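Local coordinates for protein leucine aminopeptidase 2 (Saccharomyces cerevisiae, PDB 2XQ0) that cleaves di- and tripeptides as a zinc-dependent M1-family aminopeptidase and, with low activity in vitro, hydrolyses epoxides such as leukotriene A4, at residues E331-G336 with P342-S347; H399-L404 with A408-F413. One frame throughout, in Å; residues are numbered along the deposited sequence.

Contact 1: residues E331-G336 with P342-S347; sequences ERRIIG and PTRHFS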
loop_
_atom_site.group_PDB
_atom_site.type_symbol
_atom_site.label_atom_id
_atom_site.label_comp_id
_atom_site.label_asym_id
_atom_site.label_seq_id
_atom_site.Cartn_x
_atom_site.Cartn_y
_atom_site.Cartn_z
ATOM N N GLU A 331 -11.599 -1.473 -6.051
ATOM C CA GLU A 331 -11.489 -0.020 -5.924
ATOM C C GLU A 331 -12.091 0.667 -7.148
ATOM O O GLU A 331 -12.902 1.584 -7.031
ATOM C CB GLU A 331 -10.004 0.354 -5.817
ATOM C CG GLU A 331 -9.662 1.848 -5.892
ATOM C CD GLU A 331 -8.152 2.082 -6.051
ATOM O OE1 GLU A 331 -7.364 1.093 -6.074
ATOM O OE2 GLU A 331 -7.752 3.264 -6.155
ATOM N N ARG A 332 -11.678 0.216 -8.329
ATOM C CA ARG A 332 -12.166 0.781 -9.574
ATOM C C ARG A 332 -13.649 0.475 -9.833
ATOM O O ARG A 332 -14.332 1.285 -10.432
ATOM C CB ARG A 332 -11.258 0.441 -10.746
ATOM C CG ARG A 332 -9.899 1.135 -10.605
ATOM C CD ARG A 332 -8.947 0.818 -11.712
ATOM N NE ARG A 332 -7.690 1.509 -11.458
ATOM C CZ ARG A 332 -6.497 1.084 -11.854
ATOM N NH1 ARG A 332 -6.377 -0.051 -12.539
ATOM N NH2 ARG A 332 -5.423 1.786 -11.544
ATOM N N ARG A 333 -14.156 -0.650 -9.346
ATOM C CA ARG A 333 -15.615 -0.872 -9.374
ATOM C C ARG A 333 -16.362 0.158 -8.479
ATOM O O ARG A 333 -17.435 0.663 -8.835
ATOM C CB ARG A 333 -15.949 -2.309 -8.948
ATOM C CG ARG A 333 -15.554 -3.389 -9.968
ATOM C CD ARG A 333 -16.393 -3.319 -11.267
ATOM N NE ARG A 333 -17.824 -3.362 -10.961
ATOM C CZ ARG A 333 -18.500 -4.485 -10.739
ATOM N NH1 ARG A 333 -17.896 -5.668 -10.808
ATOM N NH2 ARG A 333 -19.784 -4.426 -10.445
ATOM N N ILE A 334 -15.796 0.477 -7.318
ATOM C CA ILE A 334 -16.425 1.448 -6.416
ATOM C C ILE A 334 -16.518 2.814 -7.084
ATOM O O ILE A 334 -17.599 3.405 -7.169
ATOM C CB ILE A 334 -15.689 1.542 -5.067
ATOM C CG1 ILE A 334 -15.903 0.247 -4.271
ATOM C CG2 ILE A 334 -16.162 2.733 -4.257
ATOM C CD1 ILE A 334 -14.863 0.032 -3.164
ATOM N N ILE A 335 -15.398 3.307 -7.603
ATOM C CA ILE A 335 -15.407 4.621 -8.209
ATOM C C ILE A 335 -16.232 4.618 -9.491
ATOM O O ILE A 335 -16.829 5.625 -9.859
ATOM C CB ILE A 335 -13.965 5.184 -8.473
ATOM C CG1 ILE A 335 -13.368 4.617 -9.752
ATOM C CG2 ILE A 335 -13.055 4.984 -7.256
ATOM C CD1 ILE A 335 -11.913 5.038 -9.997
ATOM N N GLY A 336 -16.280 3.483 -10.171
ATOM C CA GLY A 336 -17.092 3.392 -11.371
ATOM C C GLY A 336 -18.567 3.453 -11.027
ATOM O O GLY A 336 -19.359 4.059 -11.744
ATOM N N PRO A 342 -16.615 6.046 -17.468
ATOM C CA PRO A 342 -15.456 6.813 -17.945
ATOM C C PRO A 342 -14.429 7.084 -16.851
ATOM O O PRO A 342 -13.228 7.138 -17.134
ATOM C CB PRO A 342 -16.085 8.119 -18.437
ATOM C CG PRO A 342 -17.452 7.713 -18.871
ATOM C CD PRO A 342 -17.884 6.705 -17.833
ATOM N N THR A 343 -14.906 7.272 -15.624
ATOM C CA THR A 343 -14.030 7.477 -14.479
ATOM C C THR A 343 -13.244 6.202 -14.144
ATOM O O THR A 343 -12.028 6.255 -13.933
ATOM C CB THR A 343 -14.838 7.970 -13.254
ATOM O OG1 THR A 343 -15.462 9.211 -13.581
ATOM C CG2 THR A 343 -13.937 8.190 -12.046
ATOM N N ARG A 344 -13.922 5.054 -14.109
ATOM C CA ARG A 344 -13.221 3.796 -13.852
ATOM C C ARG A 344 -12.128 3.582 -14.898
ATOM O O ARG A 344 -10.994 3.210 -14.581
ATOM C CB ARG A 344 -14.188 2.600 -13.860
ATOM C CG ARG A 344 -13.440 1.248 -13.887
ATOM C CD ARG A 344 -14.312 0.087 -13.424
ATOM N NE ARG A 344 -15.159 -0.443 -14.493
ATOM C CZ ARG A 344 -15.202 -1.730 -14.823
ATOM N NH1 ARG A 344 -14.447 -2.602 -14.171
ATOM N NH2 ARG A 344 -15.991 -2.151 -15.800
ATOM N N HIS A 345 -12.485 3.800 -16.157
ATOM C CA HIS A 345 -11.558 3.582 -17.255
ATOM C C HIS A 345 -10.397 4.570 -17.228
ATOM O O HIS A 345 -9.268 4.213 -17.550
ATOM C CB HIS A 345 -12.305 3.656 -18.586
ATOM C CG HIS A 345 -13.119 2.435 -18.875
ATOM N ND1 HIS A 345 -12.919 1.656 -19.992
ATOM C CD2 HIS A 345 -14.096 1.829 -18.166
ATOM C CE1 HIS A 345 -13.759 0.637 -19.976
ATOM N NE2 HIS A 345 -14.482 0.717 -18.872
ATOM N N PHE A 346 -10.667 5.818 -16.858
ATOM C CA PHE A 346 -9.583 6.799 -16.723
ATOM C C PHE A 346 -8.577 6.306 -15.682
ATOM O O PHE A 346 -7.369 6.370 -15.865
ATOM C CB PHE A 346 -10.146 8.170 -16.309
ATOM C CG PHE A 346 -9.087 9.228 -16.123
ATOM C CD1 PHE A 346 -8.446 9.789 -17.220
ATOM C CD2 PHE A 346 -8.715 9.638 -14.859
ATOM C CE1 PHE A 346 -7.466 10.749 -17.050
ATOM C CE2 PHE A 346 -7.743 10.607 -14.687
ATOM C CZ PHE A 346 -7.115 11.161 -15.777
ATOM N N SER A 347 -9.079 5.810 -14.568
ATOM C CA SER A 347 -8.181 5.309 -13.523
ATOM C C SER A 347 -7.324 4.140 -14.067
ATOM O O SER A 347 -6.126 4.055 -13.781
ATOM C CB SER A 347 -9.008 4.919 -12.283
ATOM O OG SER A 347 -8.230 4.216 -11.333
HETATM O O HOH W 1 -4.994 4.993 -11.424
#

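Contact 2: residues H399-L404 with A408-F413; sequences HLETIL and AEFDPF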
loop_
_atom_site.group_PDB
_atom_site.type_symbol
_atom_site.label_atom_id
_atom_site.label_comp_id
_atom_site.label_asym_id
_atom_site.label_seq_id
_atom_site.Cartn_x
_atom_site.Cartn_y
_atom_site.Cartn_z
ATOM N N HIS A 399 -10.139 -8.444 -17.709
ATOM C CA HIS A 399 -10.264 -9.319 -18.874
ATOM C C HIS A 399 -11.319 -10.395 -18.625
ATOM O O HIS A 399 -12.184 -10.644 -19.465
ATOM C CB HIS A 399 -8.912 -9.969 -19.184
ATOM C CG HIS A 399 -8.937 -10.887 -20.370
ATOM N ND1 HIS A 399 -9.273 -10.456 -21.634
ATOM C CD2 HIS A 399 -8.668 -12.205 -20.480
ATOM C CE1 HIS A 399 -9.214 -11.474 -22.473
ATOM N NE2 HIS A 399 -8.847 -12.549 -21.799
ATOM N N LEU A 400 -11.248 -11.012 -17.450
ATOM C CA LEU A 400 -12.193 -12.039 -17.041
ATOM C C LEU A 400 -13.614 -11.488 -16.951
ATOM O O LEU A 400 -14.558 -12.111 -17.428
ATOM C CB LEU A 400 -11.766 -12.631 -15.696
ATOM C CG LEU A 400 -10.514 -13.516 -15.762
ATOM C CD1 LEU A 400 -10.137 -14.067 -14.379
ATOM C CD2 LEU A 400 -10.684 -14.653 -16.769
ATOM N N GLU A 401 -13.762 -10.327 -16.314
ATOM C CA GLU A 401 -15.038 -9.618 -16.291
ATOM C C GLU A 401 -15.614 -9.526 -17.702
ATOM O O GLU A 401 -16.778 -9.835 -17.934
ATOM C CB GLU A 401 -14.843 -8.201 -15.730
ATOM C CG GLU A 401 -16.103 -7.359 -15.697
ATOM C CD GLU A 401 -15.841 -5.883 -15.400
ATOM O OE1 GLU A 401 -15.246 -5.566 -14.335
ATOM O OE2 GLU A 401 -16.260 -5.035 -16.230
ATOM N N THR A 402 -14.788 -9.078 -18.639
ATOM C CA THR A 402 -15.216 -8.858 -20.018
ATOM C C THR A 402 -15.651 -10.137 -20.730
ATOM O O THR A 402 -16.784 -10.238 -21.224
ATOM C CB THR A 402 -14.084 -8.224 -20.841
ATOM O OG1 THR A 402 -13.709 -6.973 -20.260
ATOM C CG2 THR A 402 -14.526 -8.008 -22.276
ATOM N N ILE A 403 -14.756 -11.115 -20.789
ATOM C CA ILE A 403 -15.014 -12.314 -21.579
ATOM C C ILE A 403 -16.109 -13.186 -20.980
ATOM O O ILE A 403 -16.714 -14.002 -21.673
ATOM C CB ILE A 403 -13.745 -13.158 -21.766
ATOM C CG1 ILE A 403 -13.393 -13.898 -20.473
ATOM C CG2 ILE A 403 -12.592 -12.284 -22.228
ATOM C CD1 ILE A 403 -12.075 -14.648 -20.559
ATOM N N LEU A 404 -16.371 -13.015 -19.691
ATOM C CA LEU A 404 -17.402 -13.803 -19.026
ATOM C C LEU A 404 -18.795 -13.189 -19.141
ATOM O O LEU A 404 -19.778 -13.780 -18.685
ATOM C CB LEU A 404 -17.047 -14.026 -17.557
ATOM C CG LEU A 404 -15.959 -15.078 -17.338
ATOM C CD1 LEU A 404 -15.237 -14.835 -16.025
ATOM C CD2 LEU A 404 -16.552 -16.480 -17.393
ATOM N N ALA A 408 -22.399 -7.793 -14.569
ATOM C CA ALA A 408 -23.565 -8.499 -14.058
ATOM C C ALA A 408 -23.300 -9.989 -13.948
ATOM O O ALA A 408 -23.751 -10.637 -12.999
ATOM C CB ALA A 408 -24.771 -8.237 -14.939
ATOM N N GLU A 409 -22.568 -10.527 -14.917
ATOM C CA GLU A 409 -22.235 -11.954 -14.942
ATOM C C GLU A 409 -21.117 -12.316 -13.960
ATOM O O GLU A 409 -21.020 -13.455 -13.485
ATOM C CB GLU A 409 -21.796 -12.358 -16.354
ATOM C CG GLU A 409 -22.896 -12.283 -17.393
ATOM C CD GLU A 409 -23.988 -13.312 -17.152
ATOM O OE1 GLU A 409 -25.166 -12.911 -17.051
ATOM O OE2 GLU A 409 -23.670 -14.519 -17.053
ATOM N N PHE A 410 -20.266 -11.344 -13.665
ATOM C CA PHE A 410 -19.058 -11.590 -12.885
ATOM C C PHE A 410 -19.323 -11.398 -11.395
ATOM O O PHE A 410 -18.740 -12.075 -10.553
ATOM C CB PHE A 410 -17.957 -10.640 -13.377
ATOM C CG PHE A 410 -16.569 -11.005 -12.932
ATOM C CD1 PHE A 410 -16.056 -12.282 -13.149
ATOM C CD2 PHE A 410 -15.753 -10.058 -12.326
ATOM C CE1 PHE A 410 -14.767 -12.604 -12.749
ATOM C CE2 PHE A 410 -14.474 -10.385 -11.925
ATOM C CZ PHE A 410 -13.982 -11.661 -12.140
ATOM N N ASP A 411 -20.213 -10.471 -11.068
ATOM C CA ASP A 411 -20.460 -10.143 -9.670
ATOM C C ASP A 411 -20.906 -11.338 -8.818
ATOM O O ASP A 411 -20.544 -11.424 -7.638
ATOM C CB ASP A 411 -21.423 -8.958 -9.540
ATOM C CG ASP A 411 -20.755 -7.622 -9.875
ATOM O OD1 ASP A 411 -19.610 -7.646 -10.383
ATOM O OD2 ASP A 411 -21.367 -6.553 -9.628
ATOM N N PRO A 412 -21.679 -12.268 -9.402
ATOM C CA PRO A 412 -22.019 -13.480 -8.640
ATOM C C PRO A 412 -20.779 -14.291 -8.271
ATOM O O PRO A 412 -20.704 -14.831 -7.165
ATOM C CB PRO A 412 -22.888 -14.269 -9.615
ATOM C CG PRO A 412 -23.531 -13.214 -10.454
ATOM C CD PRO A 412 -22.476 -12.162 -10.638
ATOM N N PHE A 413 -19.819 -14.380 -9.184
ATOM C CA PHE A 413 -18.553 -15.041 -8.864
ATOM C C PHE A 413 -17.802 -14.319 -7.733
ATOM O O PHE A 413 -17.293 -14.944 -6.806
ATOM C CB PHE A 413 -17.639 -15.141 -10.083
ATOM C CG PHE A 413 -16.244 -15.610 -9.740
ATOM C CD1 PHE A 413 -16.011 -16.936 -9.395
ATOM C CD2 PHE A 413 -15.174 -14.717 -9.726
ATOM C CE1 PHE A 413 -14.729 -17.372 -9.054
ATOM C CE2 PHE A 413 -13.896 -15.142 -9.392
ATOM C CZ PHE A 413 -13.675 -16.486 -9.062
#

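Contact 1: residues E331-G336 with P342-S347
The NE of R332 gives its hydrogen to S347 OG at 2.8 Å, a rather bent bond (136° at the hydrogen) in which the hydroxyl lies 29° out of the guanidinium plane. S347 O sits over one face of the same guanidinium, and a water joins the two groups by accepting a weak bond from R332 NH2 and donating to S347 O at 2.8 Å. The R332 chain, extended from CG to NE, reaches over to the second helix. E391 forms a salt bridge with R332 NH2, and F394 adds a cation-pi contact. Next to R332, E331 OE1 is hydrogen-bonded to ND1 of H301, a ligand of the catalytic zinc. I335 CD1 packs on S347 CB at 3.7 Å. R344 lies beside R333, pointing the same way; with CG anti to the backbone N (chi1 168°), its methylenes lie against the first helix, R344 CD reaching R332 O at 3.2 Å and R344 CB resting 3.9 Å from G336 CA, where glycine lets the backbones close in. R344 NE pairs with E341 and NH2 with E401. The segments form a roughly antiparallel helical hairpin, 321-339 with 341-360, flanked by helix 243-253 at I334 and helices 469-484 and 508-519 at F346.

Contact 2: residues H399-L404 with A408-F413
F410 lays one face of its ring against the backbone of helix 388-403, a CH-pi contact in which E401 CA stands 4.1 Å from the ring centroid and 18° off the normal. The alpha carbon is displaced toward the rim, nearest F410 CG at 3.9 Å, and E401 CB continues the same contact onto F410 CD2 at 4.0 Å. With CG anti to the backbone N (chi1 -165°), the ring is carried from its own helix across to this surface. Apolar side chains add to it: L404 CD1 approaches F410 CD1 obliquely at 3.9 Å, and L400 CB lies 4.2 Å from F410 CE1. F410 thus lies between the two helices of an alpha-alpha hairpin, which joins helix 388-403 to helix 407-420 through a short connection; W326 of helix 321-339 also touches the ring. Van der Waals contact with a carbonyl is the third kind. L404 O lies 3.4 Å from E409 CB, and this buried oxygen has no hydrogen-bond partner in the model. The carboxylates find their partners outside the two segments: E401 is hydrogen-bonded to Y329 through OE1 and also pairs with R344, whereas E409 reaches K442 with OE2.

How the contacts relate
Contact 1 comes first in sequence, and each contact joins two helices consecutive in the chain: 321-339 with 341-360, then 388-403 with 407-420. All four segments lie in the peptidase family M1 domain, with contact centres about 16 Å apart. Two salt bridges tie the hairpins together: R333 NH1 to D411 OD1 at 2.7 Å, and R344 NH2 to E401 OE2 at 2.9 Å. Each segment thus supplies one partner, basic from contact 1 and acidic from contact 2. Helix 321-339 also carries the zinc ligand E324, so the helix that helps build the metal site is fastened to the second hairpin, which itself lies away from the catalytic centre.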